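PDB 7AM1: protein SSD1 from Saccharomyces cerevisiae S288C, which binds regulatory elements in messenger RNA and represses translation, as a pseudonuclease of the RNase II family that has lost enzymatic activity. Local coordinates for residues E526-E531 with K629-A634; A572-Q577 with R635-G640; I656-T661 with H670-Q675. One frame throughout, in Å; residues are numbered along the deposited sequence.

Contact 1: residues E526-E531 with K629-A634; sequences ESLDDE and KTMPRA
L528 and R633 bring their CA atoms within 4.4 Å of each other, where residues 526-531, on helix 523-529 and the turn that follows, meet the loop between helix 617-629 and strand 635-638. A single backbone bond joins the two segments, from A634 N to L528 O at 2.9 Å, and it is almost straight at 174°. R633 supplies the other hydrogen bonds, all from its side chain. That chain bends at chi3 (93°), which brings the guanidinium to S527 O and E531. It grips the oxygen of S527 side-on: NE lies 3.0 Å and NH2 2.8 Å from S527 O, and that oxygen sits in the plane of the group. The other edge meets E531 end-on, NH2 reaching OE1 of E531 at 2.9 Å and NH1 reaching the same OE1 at 3.1 Å. NH2 uses the anti lone pair of this oxygen, whereas NH1 arrives from above the carboxylate, whose plane is turned 65° from the guanidinium. NH1 has a further salt bridge to D704, and OE2 of E531 one to K703, both on helix 689-725. On the apolar side L528 crosses M631 at about a right angle, its CD1 3.7 Å from CE of M631. D529 touches the CB of A634 with OD1, but its OD1 is also bonded to H649 and R575, and its OD2 to H659. NH2 of R633 thus serves a backbone carbonyl and a carboxylate at once, and with its charge met by both E531 and D704 the guanidinium is probably fixed in its rotation.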
loop_
_atom_site.group_PDB
_atom_site.type_symbol
_atom_site.label_atom_id
_atom_site.label_comp_id
_atom_site.label_asym_id
_atom_site.label_seq_id
_atom_site.Cartn_x
_atom_site.Cartn_y
_atom_site.Cartn_z
ATOM N N GLU A 526 -0.803 8.713 -3.814
ATOM C CA GLU A 526 -1.092 9.120 -2.440
ATOM C C GLU A 526 -0.697 8.025 -1.453
ATOM O O GLU A 526 -0.115 8.310 -0.399
ATOM C CB GLU A 526 -2.572 9.483 -2.294
ATOM C CG GLU A 526 -3.137 9.442 -0.866
ATOM C CD GLU A 526 -2.544 10.483 0.076
ATOM O OE1 GLU A 526 -1.821 11.394 -0.388
ATOM O OE2 GLU A 526 -2.825 10.394 1.292
ATOM N N SER A 527 -0.981 6.760 -1.790
ATOM C CA SER A 527 -0.718 5.661 -0.867
ATOM C C SER A 527 0.771 5.397 -0.691
ATOM O O SER A 527 1.147 4.676 0.238
ATOM C CB SER A 527 -1.440 4.381 -1.323
ATOM O OG SER A 527 -0.764 3.726 -2.379
ATOM N N LEU A 528 1.622 5.937 -1.565
ATOM C CA LEU A 528 3.052 5.917 -1.298
ATOM C C LEU A 528 3.418 6.777 -0.097
ATOM O O LEU A 528 4.458 6.536 0.522
ATOM C CB LEU A 528 3.836 6.394 -2.519
ATOM C CG LEU A 528 3.825 5.476 -3.742
ATOM C CD1 LEU A 528 4.401 6.208 -4.951
ATOM C CD2 LEU A 528 4.604 4.185 -3.467
ATOM N N ASP A 529 2.601 7.773 0.252
ATOM C CA ASP A 529 2.942 8.624 1.382
ATOM C C ASP A 529 2.160 8.309 2.647
ATOM O O ASP A 529 2.711 8.428 3.742
ATOM C CB ASP A 529 2.724 10.103 1.052
ATOM C CG ASP A 529 3.271 11.007 2.134
ATOM O OD1 ASP A 529 4.511 11.035 2.291
ATOM O OD2 ASP A 529 2.469 11.661 2.838
ATOM N N ASP A 530 0.911 7.871 2.533
ATOM C CA ASP A 530 0.041 7.794 3.696
ATOM C C ASP A 530 -1.004 6.718 3.450
ATOM O O ASP A 530 -1.149 6.206 2.338
ATOM C CB ASP A 530 -0.598 9.166 3.953
ATOM C CG ASP A 530 -1.028 9.370 5.389
ATOM O OD1 ASP A 530 -0.700 8.535 6.255
ATOM O OD2 ASP A 530 -1.716 10.386 5.643
ATOM N N GLU A 531 -1.726 6.367 4.508
ATOM C CA GLU A 531 -2.820 5.413 4.413
ATOM C C GLU A 531 -4.159 6.126 4.538
ATOM O O GLU A 531 -4.264 7.196 5.144
ATOM C CB GLU A 531 -2.718 4.341 5.503
ATOM C CG GLU A 531 -1.386 3.604 5.542
ATOM C CD GLU A 531 -0.319 4.351 6.315
ATOM O OE1 GLU A 531 0.717 4.697 5.707
ATOM O OE2 GLU A 531 -0.516 4.599 7.529
ATOM N N LYS A 629 4.377 0.912 -9.442
ATOM C CA LYS A 629 5.221 -0.246 -9.198
ATOM C C LYS A 629 6.700 0.090 -9.174
ATOM O O LYS A 629 7.489 -0.694 -8.636
ATOM C CB LYS A 629 5.033 -1.293 -10.293
ATOM C CG LYS A 629 3.688 -1.914 -10.379
ATOM C CD LYS A 629 3.718 -2.939 -11.492
ATOM C CE LYS A 629 2.369 -3.555 -11.713
ATOM N NZ LYS A 629 2.528 -4.846 -12.402
ATOM N N THR A 630 7.099 1.227 -9.729
ATOM C CA THR A 630 8.513 1.553 -9.818
ATOM C C THR A 630 9.049 2.223 -8.563
ATOM O O THR A 630 10.249 2.508 -8.498
ATOM C CB THR A 630 8.771 2.457 -11.027
ATOM O OG1 THR A 630 8.180 3.743 -10.801
ATOM C CG2 THR A 630 8.188 1.839 -12.290
ATOM N N MET A 631 8.203 2.467 -7.564
ATOM C CA MET A 631 8.603 3.313 -6.456
ATOM C C MET A 631 8.343 2.669 -5.104
ATOM O O MET A 631 7.290 2.059 -4.895
ATOM C CB MET A 631 7.858 4.648 -6.509
ATOM C CG MET A 631 8.491 5.632 -7.443
ATOM S SD MET A 631 7.672 7.221 -7.372
ATOM C CE MET A 631 6.121 6.827 -8.178
ATOM N N PRO A 632 9.275 2.804 -4.168
ATOM C CA PRO A 632 8.988 2.435 -2.782
ATOM C C PRO A 632 8.211 3.557 -2.109
ATOM O O PRO A 632 8.131 4.684 -2.601
ATOM C CB PRO A 632 10.379 2.270 -2.171
ATOM C CG PRO A 632 11.188 3.321 -2.883
ATOM C CD PRO A 632 10.632 3.372 -4.303
ATOM N N ARG A 633 7.648 3.232 -0.954
ATOM C CA ARG A 633 6.963 4.231 -0.156
ATOM C C ARG A 633 7.931 5.293 0.351
ATOM O O ARG A 633 9.151 5.114 0.350
ATOM C CB ARG A 633 6.268 3.578 1.029
ATOM C CG ARG A 633 5.171 2.626 0.633
ATOM C CD ARG A 633 4.319 2.362 1.835
ATOM N NE ARG A 633 3.185 3.272 1.902
ATOM C CZ ARG A 633 2.626 3.704 3.028
ATOM N NH1 ARG A 633 3.114 3.342 4.209
ATOM N NH2 ARG A 633 1.573 4.509 2.964
ATOM N N ALA A 634 7.361 6.419 0.773
ATOM C CA ALA A 634 8.129 7.501 1.370
ATOM C C ALA A 634 8.756 7.050 2.690
ATOM O O ALA A 634 8.381 6.024 3.271
ATOM C CB ALA A 634 7.229 8.719 1.594
#

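Contact 2: residues A572-Q577 with R635-G640; sequences ALLRRQ and RYFIAG
Strands 573-576 and 635-638 pair antiparallel as a small two-stranded sheet in the helix-rich part of the RNB domain, L574 facing F637 and R576 facing R635 in hydrogen-bonded pairs. L574 N reaches F637 O at 2.8 Å, and R635 N reaches R576 O at the same 2.8 Å. The strand directions differ by 139°, so the pair is strongly twisted. Because 57 residues, mostly helical, separate the segments, this is no hairpin but a long-range ribbon that brings distant parts of the domain together. On one face R575 and Y636 make a cation-pi contact: CZ of R575 lies 4.3 Å from the centroid of the Y636 ring, with NH1 over the middle of that ring and the two planes 50° apart. NE of the same arginine is held by D529, and OH of Y636 by H659. L573 adds CD2 against CD1 of Y636 (3.7 Å). The other face carries F637, whose ring takes the position between backbone N and carbonyl carbon (chi1 72°) and therefore swings across to L574, whose CB is 3.4 Å from CE1 of F637. The extended side chain of R576 crosses that of F637 at about a right angle and lays CD over the ring face, offset toward the rim, a CH-pi contact of 4.2 Å from CD to the F637 centroid. Beyond it, NH1 of R576 donates to the backbone O of Q646, while R635 on this face turns to E697 of helix 689-725.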
loop_
_atom_site.group_PDB
_atom_site.type_symbol
_atom_site.label_atom_id
_atom_site.label_comp_id
_atom_site.label_asym_id
_atom_site.label_seq_id
_atom_site.Cartn_x
_atom_site.Cartn_y
_atom_site.Cartn_z
ATOM N N ALA A 572 15.889 18.185 12.184
ATOM C CA ALA A 572 14.511 18.142 11.708
ATOM C C ALA A 572 14.118 16.731 11.281
ATOM O O ALA A 572 14.869 16.037 10.591
ATOM C CB ALA A 572 14.327 19.103 10.530
ATOM N N LEU A 573 12.925 16.307 11.698
ATOM C CA LEU A 573 12.331 15.061 11.221
ATOM C C LEU A 573 11.533 15.395 9.968
ATOM O O LEU A 573 10.532 16.116 10.034
ATOM C CB LEU A 573 11.448 14.412 12.282
ATOM C CG LEU A 573 10.892 13.026 11.916
ATOM C CD1 LEU A 573 10.238 12.392 13.132
ATOM C CD2 LEU A 573 9.898 13.044 10.755
ATOM N N LEU A 574 11.998 14.906 8.830
ATOM C CA LEU A 574 11.423 15.192 7.529
ATOM C C LEU A 574 10.936 13.889 6.899
ATOM O O LEU A 574 11.053 12.808 7.480
ATOM C CB LEU A 574 12.461 15.894 6.651
ATOM C CG LEU A 574 12.981 17.221 7.217
ATOM C CD1 LEU A 574 14.107 17.774 6.354
ATOM C CD2 LEU A 574 11.856 18.232 7.333
ATOM N N ARG A 575 10.394 13.995 5.690
ATOM C CA ARG A 575 9.872 12.836 4.977
ATOM C C ARG A 575 10.191 13.005 3.504
ATOM O O ARG A 575 9.870 14.040 2.914
ATOM C CB ARG A 575 8.366 12.684 5.196
ATOM C CG ARG A 575 7.758 11.440 4.566
ATOM C CD ARG A 575 6.389 11.177 5.161
ATOM N NE ARG A 575 5.745 9.993 4.609
ATOM C CZ ARG A 575 5.984 8.747 5.009
ATOM N NH1 ARG A 575 6.881 8.491 5.954
ATOM N NH2 ARG A 575 5.326 7.747 4.443
ATOM N N ARG A 576 10.863 12.020 2.926
ATOM C CA ARG A 576 11.234 12.081 1.524
ATOM C C ARG A 576 10.693 10.863 0.792
ATOM O O ARG A 576 10.211 9.905 1.396
ATOM C CB ARG A 576 12.751 12.178 1.350
ATOM C CG ARG A 576 13.543 10.961 1.801
ATOM C CD ARG A 576 15.002 11.231 1.534
ATOM N NE ARG A 576 15.852 10.073 1.765
ATOM C CZ ARG A 576 17.010 9.868 1.147
ATOM N NH1 ARG A 576 17.443 10.732 0.236
ATOM N NH2 ARG A 576 17.730 8.791 1.431
ATOM N N GLN A 577 10.785 10.919 -0.531
ATOM C CA GLN A 577 10.303 9.839 -1.383
ATOM C C GLN A 577 11.145 9.869 -2.645
ATOM O O GLN A 577 11.130 10.863 -3.377
ATOM C CB GLN A 577 8.818 10.006 -1.694
ATOM C CG GLN A 577 8.121 8.728 -2.123
ATOM C CD GLN A 577 8.158 8.509 -3.619
ATOM O OE1 GLN A 577 8.209 9.462 -4.398
ATOM N NE2 GLN A 577 8.102 7.248 -4.031
ATOM N N ARG A 635 9.727 7.833 3.167
ATOM C CA ARG A 635 10.441 7.498 4.393
ATOM C C ARG A 635 10.619 8.729 5.270
ATOM O O ARG A 635 11.057 9.776 4.786
ATOM C CB ARG A 635 11.834 6.925 4.097
ATOM C CG ARG A 635 11.859 5.786 3.102
ATOM C CD ARG A 635 13.260 5.206 2.974
ATOM N NE ARG A 635 13.439 4.112 3.928
ATOM C CZ ARG A 635 13.961 4.233 5.146
ATOM N NH1 ARG A 635 14.379 5.410 5.598
ATOM N NH2 ARG A 635 14.062 3.163 5.922
ATOM N N TYR A 636 10.311 8.599 6.556
ATOM C CA TYR A 636 10.806 9.572 7.518
ATOM C C TYR A 636 12.328 9.485 7.600
ATOM O O TYR A 636 12.921 8.415 7.427
ATOM C CB TYR A 636 10.214 9.338 8.905
ATOM C CG TYR A 636 8.706 9.396 8.977
ATOM C CD1 TYR A 636 8.015 10.574 8.713
ATOM C CD2 TYR A 636 7.978 8.280 9.347
ATOM C CE1 TYR A 636 6.634 10.626 8.793
ATOM C CE2 TYR A 636 6.612 8.316 9.432
ATOM C CZ TYR A 636 5.937 9.486 9.153
ATOM O OH TYR A 636 4.566 9.509 9.243
ATOM N N PHE A 637 12.959 10.624 7.878
ATOM C CA PHE A 637 14.408 10.687 8.018
ATOM C C PHE A 637 14.773 11.940 8.802
ATOM O O PHE A 637 13.978 12.875 8.916
ATOM C CB PHE A 637 15.113 10.690 6.659
ATOM C CG PHE A 637 14.968 11.984 5.903
ATOM C CD1 PHE A 637 13.796 12.280 5.222
ATOM C CD2 PHE A 637 15.999 12.911 5.886
ATOM C CE1 PHE A 637 13.662 13.474 4.525
ATOM C CE2 PHE A 637 15.873 14.101 5.193
ATOM C CZ PHE A 637 14.703 14.384 4.513
ATOM N N ILE A 638 15.989 11.944 9.342
ATOM C CA ILE A 638 16.525 13.094 10.063
ATOM C C ILE A 638 17.425 13.873 9.115
ATOM O O ILE A 638 18.345 13.306 8.510
ATOM C CB ILE A 638 17.286 12.654 11.325
ATOM C CG1 ILE A 638 16.385 11.779 12.203
ATOM C CG2 ILE A 638 17.812 13.865 12.094
ATOM C CD1 ILE A 638 15.049 12.414 12.561
ATOM N N ALA A 639 17.176 15.181 9.010
ATOM C CA ALA A 639 17.768 15.978 7.941
ATOM C C ALA A 639 19.281 15.845 7.902
ATOM O O ALA A 639 19.876 15.776 6.820
ATOM C CB ALA A 639 17.365 17.449 8.097
ATOM N N GLY A 640 19.926 15.822 9.067
ATOM C CA GLY A 640 21.375 15.762 9.120
ATOM C C GLY A 640 21.969 14.461 8.629
ATOM O O GLY A 640 23.179 14.404 8.388
#

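Contact 3: residues I656-T661 with H670-Q675; sequences IYTHFT and HVVHRQ
The loop that leads into helix 668-681 doubles back along the start of that helix, so that F660 and H673 meet within the RNB domain across a short stretch of sequence. The backbones come nearest at F660 and V672, whose CA atoms are 6.2 Å apart. H673 supplies the one hydrogen bond: its NE2 donates to F660 O at 2.7 Å, nearly straight at 170°, and meets a lone pair of the carbonyl in its plane, while the oxygen in turn lies in the plane of the imidazole. CG of H673 stands anti to its own carbonyl carbon (chi1 -79°), and from there the ring reaches across to the loop. The two rings also touch, CD1 of F660 lying 3.4 Å from NE2 of H673, with planes 41° apart in an oblique pairing. A leucine in place of H673 would remove the only N-H offered to F660 O from this helix segment and would probably leave that buried carbonyl without its mate and the phenyl ring less firmly set. The preceding residue, V672, sets its methyls against the loop: CG2 is 3.4 Å from H659 O and also 3.4 Å from OG1 of T658, which it meets tip to tip. CG1 of V672 sits near the edge of the F660 ring, 4.1 Å from CB of F660. OG1 of T658 is bonded to L573 O, and V672 also touches L573, so loop, strand 573-576 and helix 668-681 all meet at L573, while N557 of helix 544-568 binds the backbone N of F660.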
loop_
_atom_site.group_PDB
_atom_site.type_symbol
_atom_site.label_atom_id
_atom_site.label_comp_id
_atom_site.label_asym_id
_atom_site.label_seq_id
_atom_site.Cartn_x
_atom_site.Cartn_y
_atom_site.Cartn_z
ATOM N N ILE A 656 10.788 19.527 -0.145
ATOM C CA ILE A 656 10.942 19.154 1.254
ATOM C C ILE A 656 9.551 18.868 1.795
ATOM O O ILE A 656 8.557 19.419 1.314
ATOM C CB ILE A 656 11.670 20.268 2.049
ATOM C CG1 ILE A 656 12.157 19.747 3.404
ATOM C CG2 ILE A 656 10.759 21.477 2.245
ATOM C CD1 ILE A 656 13.128 20.703 4.103
ATOM N N TYR A 657 9.476 17.982 2.782
ATOM C CA TYR A 657 8.184 17.544 3.285
ATOM C C TYR A 657 8.382 16.959 4.674
ATOM O O TYR A 657 9.495 16.602 5.067
ATOM C CB TYR A 657 7.543 16.519 2.331
ATOM C CG TYR A 657 6.046 16.350 2.480
ATOM C CD1 TYR A 657 5.182 17.415 2.231
ATOM C CD2 TYR A 657 5.488 15.120 2.821
ATOM C CE1 TYR A 657 3.818 17.275 2.359
ATOM C CE2 TYR A 657 4.116 14.970 2.947
ATOM C CZ TYR A 657 3.286 16.057 2.711
ATOM O OH TYR A 657 1.919 15.933 2.829
ATOM N N THR A 658 7.281 16.885 5.413
ATOM C CA THR A 658 7.227 16.139 6.662
ATOM C C THR A 658 5.763 15.853 6.971
ATOM O O THR A 658 4.871 16.152 6.169
ATOM C CB THR A 658 7.903 16.886 7.817
ATOM O OG1 THR A 658 8.008 16.000 8.941
ATOM C CG2 THR A 658 7.109 18.118 8.226
ATOM N N HIS A 659 5.514 15.284 8.147
ATOM C CA HIS A 659 4.172 14.920 8.577
ATOM C C HIS A 659 3.820 15.667 9.853
ATOM O O HIS A 659 4.465 15.479 10.892
ATOM C CB HIS A 659 4.051 13.410 8.774
ATOM C CG HIS A 659 3.685 12.678 7.524
ATOM N ND1 HIS A 659 3.560 11.307 7.478
ATOM C CD2 HIS A 659 3.403 13.125 6.277
ATOM C CE1 HIS A 659 3.233 10.940 6.252
ATOM N NE2 HIS A 659 3.123 12.024 5.505
ATOM N N PHE A 660 2.782 16.497 9.762
ATOM C CA PHE A 660 2.338 17.375 10.836
ATOM C C PHE A 660 0.832 17.335 11.052
ATOM O O PHE A 660 0.388 17.631 12.168
ATOM C CB PHE A 660 2.793 18.816 10.525
ATOM C CG PHE A 660 2.054 19.901 11.273
ATOM C CD1 PHE A 660 2.536 20.380 12.483
ATOM C CD2 PHE A 660 0.921 20.490 10.731
ATOM C CE1 PHE A 660 1.875 21.398 13.159
ATOM C CE2 PHE A 660 0.256 21.509 11.402
ATOM C CZ PHE A 660 0.735 21.963 12.616
ATOM N N THR A 661 0.044 16.903 10.061
ATOM C CA THR A 661 -1.397 17.119 10.039
ATOM C C THR A 661 -2.225 15.981 10.635
ATOM O O THR A 661 -3.457 16.066 10.606
ATOM C CB THR A 661 -1.875 17.362 8.591
ATOM O OG1 THR A 661 -1.289 16.388 7.712
ATOM C CG2 THR A 661 -1.513 18.774 8.108
ATOM N N HIS A 670 4.024 13.621 16.306
ATOM C CA HIS A 670 4.324 14.060 17.665
ATOM C C HIS A 670 5.719 14.660 17.736
ATOM O O HIS A 670 5.915 15.736 18.310
ATOM C CB HIS A 670 4.200 12.897 18.649
ATOM C CG HIS A 670 2.792 12.449 18.880
ATOM N ND1 HIS A 670 2.310 12.128 20.131
ATOM C CD2 HIS A 670 1.761 12.269 18.021
ATOM C CE1 HIS A 670 1.043 11.769 20.032
ATOM N NE2 HIS A 670 0.685 11.846 18.763
ATOM N N VAL A 671 6.705 13.968 17.164
ATOM C CA VAL A 671 8.065 14.495 17.129
ATOM C C VAL A 671 8.092 15.827 16.391
ATOM O O VAL A 671 8.697 16.803 16.849
ATOM C CB VAL A 671 9.018 13.474 16.479
ATOM C CG1 VAL A 671 10.437 14.012 16.468
ATOM C CG2 VAL A 671 8.954 12.131 17.207
ATOM N N VAL A 672 7.431 15.885 15.234
ATOM C CA VAL A 672 7.393 17.121 14.459
ATOM C C VAL A 672 6.722 18.236 15.254
ATOM O O VAL A 672 7.168 19.389 15.228
ATOM C CB VAL A 672 6.687 16.880 13.112
ATOM C CG1 VAL A 672 6.445 18.201 12.383
ATOM C CG2 VAL A 672 7.497 15.921 12.252
ATOM N N HIS A 673 5.636 17.923 15.962
ATOM C CA HIS A 673 4.966 18.950 16.753
ATOM C C HIS A 673 5.882 19.496 17.844
ATOM O O HIS A 673 5.942 20.711 18.067
ATOM C CB HIS A 673 3.684 18.392 17.365
ATOM C CG HIS A 673 2.536 18.330 16.407
ATOM N ND1 HIS A 673 1.225 18.442 16.814
ATOM C CD2 HIS A 673 2.502 18.155 15.065
ATOM C CE1 HIS A 673 0.432 18.349 15.762
ATOM N NE2 HIS A 673 1.181 18.172 14.689
ATOM N N ARG A 674 6.609 18.615 18.535
ATOM C CA ARG A 674 7.528 19.083 19.565
ATOM C C ARG A 674 8.670 19.884 18.960
ATOM O O ARG A 674 9.125 20.865 19.559
ATOM C CB ARG A 674 8.051 17.896 20.372
ATOM C CG ARG A 674 6.947 17.165 21.127
ATOM C CD ARG A 674 7.486 16.246 22.215
ATOM N NE ARG A 674 6.437 15.868 23.162
ATOM C CZ ARG A 674 5.727 14.743 23.109
ATOM N NH1 ARG A 674 5.940 13.849 22.151
ATOM N NH2 ARG A 674 4.795 14.512 24.024
ATOM N N GLN A 675 9.122 19.507 17.763
ATOM C CA GLN A 675 10.139 20.295 17.076
ATOM C C GLN A 675 9.607 21.668 16.686
ATOM O O GLN A 675 10.311 22.675 16.828
ATOM C CB GLN A 675 10.636 19.537 15.846
ATOM C CG GLN A 675 11.510 18.348 16.200
ATOM C CD GLN A 675 12.175 17.708 14.994
ATOM O OE1 GLN A 675 11.830 17.999 13.850
ATOM N NE2 GLN A 675 13.131 16.816 15.251
#

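In the fold
The three contacts, all in the RNB domain, illustrate how both distant and near segments of one domain are tied together. Centres lie about 15 Å apart for contacts 1 and 2, 10 Å for contacts 2 and 3, and 18 Å for contacts 1 and 3. Along the chain contacts 1 and 2 alternate, 526-531 and 572-577 coming before the continuous run 629-640; contact 3 follows in series. D529 joins all three, through R575 of contact 2 and H659 of contact 3, and H659 returns to Y636. The strand pair touches both the 526-531 region and the 656-661 loop with helix 668-681, so the three contacts form one connected, buried part of the RNB domain.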